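Beta-lactamase (PDB 6N1N) probably hydrolyses beta-lactam antibiotics to substituted beta-amino acids, as a class D serine beta-lactamase that confers antibiotic resistance. Local coordinates at residues A[104-117]-A[128-140]. Numbering follows the deposited sequence. Where two conformers were deposited one is given.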
loop_
_atom_site.group_PDB
_atom_site.type_symbol
_atom_site.label_atom_id
_atom_site.label_comp_id
_atom_site.label_asym_id
_atom_site.label_seq_id
_atom_site.Cartn_x
_atom_site.Cartn_y
_atom_site.Cartn_z
ATOM N N TYR A 104 -12.303 -8.556 0.181
ATOM C CA TYR A 104 -12.318 -7.425 -0.741
ATOM C C TYR A 104 -12.973 -7.774 -2.070
ATOM O O TYR A 104 -13.681 -6.939 -2.642
ATOM C CB TYR A 104 -10.899 -6.896 -0.896
ATOM C CG TYR A 104 -10.467 -6.158 0.353
ATOM C CD1 TYR A 104 -10.778 -4.819 0.539
ATOM C CD2 TYR A 104 -9.769 -6.810 1.366
ATOM C CE1 TYR A 104 -10.397 -4.126 1.710
ATOM C CE2 TYR A 104 -9.381 -6.143 2.522
ATOM C CZ TYR A 104 -9.692 -4.797 2.690
ATOM O OH TYR A 104 -9.299 -4.146 3.848
HETATM N N MSE A 105 -12.749 -8.984 -2.584
HETATM C CA MSE A 105 -13.448 -9.436 -3.797
HETATM C C MSE A 105 -14.967 -9.457 -3.594
HETATM O O MSE A 105 -15.727 -9.032 -4.469
HETATM C CB MSE A 105 -12.951 -10.820 -4.220
HETATM C CG MSE A 105 -11.485 -10.837 -4.597
HETATM SE SE MSE A 105 -10.909 -12.595 -5.265
HETATM C CE MSE A 105 -11.216 -13.684 -3.711
ATOM N N LYS A 106 -15.404 -9.939 -2.426
ATOM C CA LYS A 106 -16.833 -9.998 -2.132
ATOM C C LYS A 106 -17.416 -8.596 -2.005
ATOM O O LYS A 106 -18.478 -8.304 -2.571
ATOM C CB LYS A 106 -17.062 -10.818 -0.865
ATOM C CG LYS A 106 -18.530 -10.983 -0.473
ATOM C CD LYS A 106 -18.651 -11.890 0.750
ATOM C CE LYS A 106 -20.092 -12.038 1.239
ATOM N NZ LYS A 106 -20.833 -13.028 0.424
ATOM N N GLY A 107 -16.715 -7.708 -1.304
ATOM C CA GLY A 107 -17.193 -6.346 -1.156
ATOM C C GLY A 107 -17.209 -5.586 -2.460
ATOM O O GLY A 107 -18.108 -4.770 -2.700
ATOM N N ALA A 108 -16.240 -5.850 -3.340
ATOM C CA ALA A 108 -16.209 -5.168 -4.620
ATOM C C ALA A 108 -17.439 -5.510 -5.456
ATOM O O ALA A 108 -17.851 -4.701 -6.293
ATOM C CB ALA A 108 -14.922 -5.525 -5.361
ATOM N N GLY A 109 -18.073 -6.657 -5.203
ATOM C CA GLY A 109 -19.278 -7.009 -5.937
ATOM C C GLY A 109 -20.449 -6.075 -5.690
ATOM O O GLY A 109 -21.356 -5.987 -6.534
ATOM N N LYS A 110 -20.462 -5.395 -4.550
ATOM C CA LYS A 110 -21.490 -4.431 -4.214
ATOM C C LYS A 110 -21.261 -3.069 -4.862
ATOM O O LYS A 110 -22.094 -2.181 -4.675
ATOM C CB LYS A 110 -21.564 -4.213 -2.691
ATOM C CG LYS A 110 -22.164 -5.349 -1.826
ATOM C CD LYS A 110 -22.349 -4.829 -0.389
ATOM C CE LYS A 110 -22.928 -5.851 0.563
ATOM N NZ LYS A 110 -22.208 -7.140 0.484
ATOM N N ILE A 111 -20.138 -2.872 -5.556
ATOM C CA ILE A 111 -19.748 -1.567 -6.094
ATOM C C ILE A 111 -19.667 -1.672 -7.619
ATOM O O ILE A 111 -18.954 -2.528 -8.157
ATOM C CB ILE A 111 -18.412 -1.087 -5.500
ATOM C CG1 ILE A 111 -18.476 -1.091 -3.966
ATOM C CG2 ILE A 111 -18.068 0.334 -6.004
ATOM C CD1 ILE A 111 -17.124 -0.864 -3.302
ATOM N N LYS A 112 -20.385 -0.799 -8.317
ATOM C CA LYS A 112 -20.319 -0.777 -9.776
ATOM C C LYS A 112 -18.962 -0.299 -10.289
ATOM O O LYS A 112 -18.286 0.530 -9.670
ATOM C CB LYS A 112 -21.396 0.154 -10.341
ATOM C CG LYS A 112 -22.822 -0.249 -10.028
ATOM C CD LYS A 112 -23.221 -1.477 -10.789
ATOM C CE LYS A 112 -24.727 -1.698 -10.714
ATOM N NZ LYS A 112 -25.167 -2.906 -11.473
ATOM N N SER A 113 -18.587 -0.791 -11.472
ATOM C CA SER A 113 -17.326 -0.369 -12.090
ATOM C C SER A 113 -17.228 1.157 -12.245
ATOM O O SER A 113 -16.166 1.744 -12.021
ATOM C CB SER A 113 -17.167 -1.077 -13.437
ATOM O OG SER A 113 -16.365 -0.332 -14.327
ATOM N N GLU A 114 -18.303 1.817 -12.683
ATOM C CA GLU A 114 -18.208 3.270 -12.857
ATOM C C GLU A 114 -17.978 3.985 -11.521
ATOM O O GLU A 114 -17.296 5.018 -11.468
ATOM C CB GLU A 114 -19.463 3.793 -13.543
ATOM C CG GLU A 114 -19.413 5.281 -13.863
ATOM C CD GLU A 114 -18.145 5.689 -14.594
ATOM O OE1 GLU A 114 -17.759 4.991 -15.561
ATOM O OE2 GLU A 114 -17.532 6.703 -14.184
ATOM N N LYS A 115 -18.534 3.456 -10.429
ATOM C CA LYS A 115 -18.272 4.044 -9.120
ATOM C C LYS A 115 -16.806 3.908 -8.742
ATOM O O LYS A 115 -16.192 4.856 -8.232
ATOM C CB LYS A 115 -19.193 3.390 -8.080
ATOM C CG LYS A 115 -19.088 3.919 -6.657
ATOM C CD LYS A 115 -19.465 5.385 -6.510
ATOM C CE LYS A 115 -20.889 5.669 -6.824
ATOM N NZ LYS A 115 -21.130 7.152 -6.732
ATOM N N TYR A 116 -16.211 2.729 -8.975
ATOM C CA TYR A 116 -14.783 2.575 -8.746
ATOM C C TYR A 116 -13.979 3.566 -9.573
ATOM O O TYR A 116 -13.039 4.189 -9.066
ATOM C CB TYR A 116 -14.344 1.151 -9.083
ATOM C CG TYR A 116 -14.271 0.216 -7.889
ATOM C CD1 TYR A 116 -13.437 0.481 -6.818
ATOM C CD2 TYR A 116 -14.990 -0.974 -7.862
ATOM C CE1 TYR A 116 -13.339 -0.380 -5.739
ATOM C CE2 TYR A 116 -14.890 -1.843 -6.784
ATOM C CZ TYR A 116 -14.066 -1.546 -5.719
ATOM O OH TYR A 116 -13.987 -2.425 -4.648
ATOM N N LYS A 117 -14.344 3.739 -10.846
ATOM C CA LYS A 117 -13.624 4.696 -11.685
ATOM C C LYS A 117 -13.697 6.106 -11.117
ATOM O O LYS A 117 -12.719 6.861 -11.193
ATOM C CB LYS A 117 -14.156 4.671 -13.117
ATOM C CG LYS A 117 -13.687 3.441 -13.896
ATOM C CD LYS A 117 -14.330 3.370 -15.270
ATOM C CE LYS A 117 -13.864 2.132 -16.020
ATOM N NZ LYS A 117 -14.618 1.925 -17.283
ATOM N N GLN A 128 -5.635 4.460 -13.508
ATOM C CA GLN A 128 -7.080 4.499 -13.278
ATOM C C GLN A 128 -7.844 3.516 -14.153
ATOM O O GLN A 128 -9.028 3.726 -14.412
ATOM C CB GLN A 128 -7.633 5.913 -13.477
ATOM C CG GLN A 128 -6.985 6.936 -12.550
ATOM C CD GLN A 128 -7.545 8.335 -12.705
ATOM O OE1 GLN A 128 -8.703 8.510 -13.071
ATOM N NE2 GLN A 128 -6.713 9.347 -12.442
ATOM N N ILE A 129 -7.202 2.417 -14.556
ATOM C CA ILE A 129 -7.834 1.401 -15.407
ATOM C C ILE A 129 -8.549 0.346 -14.559
ATOM O O ILE A 129 -7.962 -0.229 -13.638
ATOM C CB ILE A 129 -6.796 0.720 -16.321
ATOM C CG1 ILE A 129 -5.992 1.712 -17.159
ATOM C CG2 ILE A 129 -7.490 -0.321 -17.232
ATOM C CD1 ILE A 129 -6.767 2.507 -18.120
ATOM N N VAL A 130 -9.802 0.060 -14.912
ATOM C CA VAL A 130 -10.586 -1.062 -14.383
ATOM C C VAL A 130 -10.916 -1.978 -15.557
ATOM O O VAL A 130 -11.603 -1.556 -16.491
ATOM C CB VAL A 130 -11.874 -0.571 -13.704
ATOM C CG1 VAL A 130 -12.725 -1.715 -13.198
ATOM C CG2 VAL A 130 -11.538 0.408 -12.557
ATOM N N SER A 131 -10.424 -3.223 -15.511
ATOM C CA SER A 131 -10.728 -4.235 -16.519
ATOM C C SER A 131 -12.183 -4.691 -16.391
ATOM O O SER A 131 -12.973 -4.157 -15.613
ATOM C CB SER A 131 -9.796 -5.429 -16.370
ATOM O OG SER A 131 -10.064 -6.052 -15.126
ATOM N N GLU A 132 -12.543 -5.736 -17.148
ATOM C CA GLU A 132 -13.862 -6.335 -16.992
ATOM C C GLU A 132 -13.948 -7.181 -15.727
ATOM O O GLU A 132 -15.054 -7.594 -15.352
ATOM C CB GLU A 132 -14.207 -7.176 -18.230
ATOM C CG GLU A 132 -13.574 -8.556 -18.311
ATOM C CD GLU A 132 -12.079 -8.569 -18.545
ATOM O OE1 GLU A 132 -11.450 -7.496 -18.668
ATOM O OE2 GLU A 132 -11.532 -9.688 -18.604
ATOM N N LYS A 133 -12.816 -7.422 -15.062
ATOM C CA LYS A 133 -12.756 -8.233 -13.840
ATOM C C LYS A 133 -12.955 -7.261 -12.682
ATOM O O LYS A 133 -12.013 -6.836 -12.009
ATOM C CB LYS A 133 -11.427 -8.975 -13.722
ATOM C CG LYS A 133 -11.033 -9.872 -14.905
ATOM C CD LYS A 133 -9.564 -10.309 -14.794
ATOM C CE LYS A 133 -8.872 -10.434 -16.157
ATOM N NZ LYS A 133 -7.795 -9.402 -16.390
ATOM N N LYS A 134 -14.195 -6.853 -12.483
ATOM C CA LYS A 134 -14.393 -5.655 -11.681
ATOM C C LYS A 134 -14.284 -5.935 -10.191
ATOM O O LYS A 134 -14.317 -4.989 -9.404
ATOM C CB LYS A 134 -15.729 -4.992 -12.042
ATOM C CG LYS A 134 -16.957 -5.457 -11.293
ATOM C CD LYS A 134 -17.714 -4.234 -10.791
ATOM C CE LYS A 134 -19.048 -4.610 -10.200
ATOM N NZ LYS A 134 -18.856 -5.362 -8.938
ATOM N N ASN A 135 -14.113 -7.196 -9.806
ATOM C CA ASN A 135 -13.832 -7.583 -8.433
ATOM C C ASN A 135 -12.376 -7.967 -8.209
ATOM O O ASN A 135 -12.048 -8.491 -7.138
ATOM C CB ASN A 135 -14.727 -8.756 -8.025
ATOM C CG ASN A 135 -14.547 -9.971 -8.921
ATOM O OD1 ASN A 135 -13.737 -9.964 -9.855
ATOM N ND2 ASN A 135 -15.306 -11.024 -8.640
ATOM N N SER A 136 -11.489 -7.728 -9.192
ATOM C CA SER A 136 -10.080 -8.082 -9.008
ATOM C C SER A 136 -9.148 -7.276 -9.925
ATOM O O SER A 136 -8.051 -7.735 -10.224
ATOM C CB SER A 136 -9.875 -9.591 -9.225
ATOM O OG SER A 136 -10.271 -10.003 -10.513
ATOM N N PHE A 137 -9.563 -6.091 -10.359
ATOM C CA PHE A 137 -8.745 -5.287 -11.255
ATOM C C PHE A 137 -7.449 -4.819 -10.628
ATOM O O PHE A 137 -6.577 -4.337 -11.362
ATOM C CB PHE A 137 -9.541 -4.063 -11.741
ATOM C CG PHE A 137 -10.118 -3.224 -10.633
ATOM C CD1 PHE A 137 -9.391 -2.184 -10.086
ATOM C CD2 PHE A 137 -11.378 -3.490 -10.117
ATOM C CE1 PHE A 137 -9.907 -1.433 -9.051
ATOM C CE2 PHE A 137 -11.876 -2.722 -9.078
ATOM C CZ PHE A 137 -11.128 -1.708 -8.561
ATOM N N TRP A 138 -7.296 -4.950 -9.310
ATOM C CA TRP A 138 -6.076 -4.526 -8.655
ATOM C C TRP A 138 -5.031 -5.624 -8.597
ATOM O O TRP A 138 -3.897 -5.342 -8.196
ATOM C CB TRP A 138 -6.392 -3.995 -7.252
ATOM C CG TRP A 138 -7.046 -4.953 -6.348
ATOM C CD1 TRP A 138 -6.424 -5.761 -5.452
ATOM C CD2 TRP A 138 -8.454 -5.184 -6.190
ATOM N NE1 TRP A 138 -7.341 -6.483 -4.738
ATOM C CE2 TRP A 138 -8.596 -6.177 -5.187
ATOM C CE3 TRP A 138 -9.601 -4.668 -6.797
ATOM C CZ2 TRP A 138 -9.842 -6.651 -4.771
ATOM C CZ3 TRP A 138 -10.839 -5.166 -6.395
ATOM C CH2 TRP A 138 -10.944 -6.138 -5.385
ATOM N N ILE A 139 -5.365 -6.840 -9.047
ATOM C CA ILE A 139 -4.420 -7.953 -9.084
ATOM C C ILE A 139 -4.232 -8.540 -10.480
ATOM O O ILE A 139 -3.418 -9.450 -10.641
ATOM C CB ILE A 139 -4.804 -9.074 -8.095
ATOM C CG1 ILE A 139 -6.229 -9.554 -8.321
ATOM C CG2 ILE A 139 -4.676 -8.618 -6.654
ATOM C CD1 ILE A 139 -6.584 -10.809 -7.527
ATOM N N ASP A 140 -4.925 -8.033 -11.499
ATOM C CA ASP A 140 -4.886 -8.640 -12.831
ATOM C C ASP A 140 -4.020 -7.892 -13.849
ATOM O O ASP A 140 -4.028 -8.246 -15.043
ATOM C CB ASP A 140 -6.308 -8.808 -13.366
ATOM C CG ASP A 140 -6.964 -7.501 -13.803
ATOM O OD1 ASP A 140 -6.419 -6.402 -13.563
ATOM O OD2 ASP A 140 -8.047 -7.595 -14.423
HETATM O O HOH W 1 -17.384 -10.421 -5.997
HETATM O O HOH W 2 -11.113 7.106 -13.287
HETATM O O HOH W 3 -13.018 -0.946 -18.335
#
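Phe137 drives its ring edge into the centre of one face of Tyr116, a T-shaped pair with ring centroids 4.8 Å apart and planes at 72°; Phe137 CZ comes within 3.6 Å of Tyr116 CD1. Ile111 CG2 lies against the other face of Tyr116, whose hydroxyl is hydrogen-bonded to Asn57 OD1. Trp138 CE3 and Val130 CG2 sit over opposite faces of the Phe137 ring. The rim of the Trp138 indole meets helix 101-108, its CH2 lying 4.0 Å from Ala108 CB and its CZ2 just as near Tyr104 CB. In this penicillin-binding transpeptidase fold the loop 128-140 thus packs across the joint between helices 101-108 and 113-122, and it lets Trp138 NE1 hydrogen-bond to OQ2 of the carboxylated lysine at position 54; the Trp138 side chain lies about 6 Å from that of Ser51, the predicted acyl-ester serine. Farther out, Lys134 bends at chi2 and again at chi4, its CD passing 3.6 Å from Ser113 N, to enter the turn 108-111. There its NZ donates to Ala108 O at 2.9 Å, tilted 32° from the carbonyl plane, while Ile111 N reaches the same oxygen from the opposite face. At the solvent edge, a water donates to both Lys117 O and Gln128 OE1.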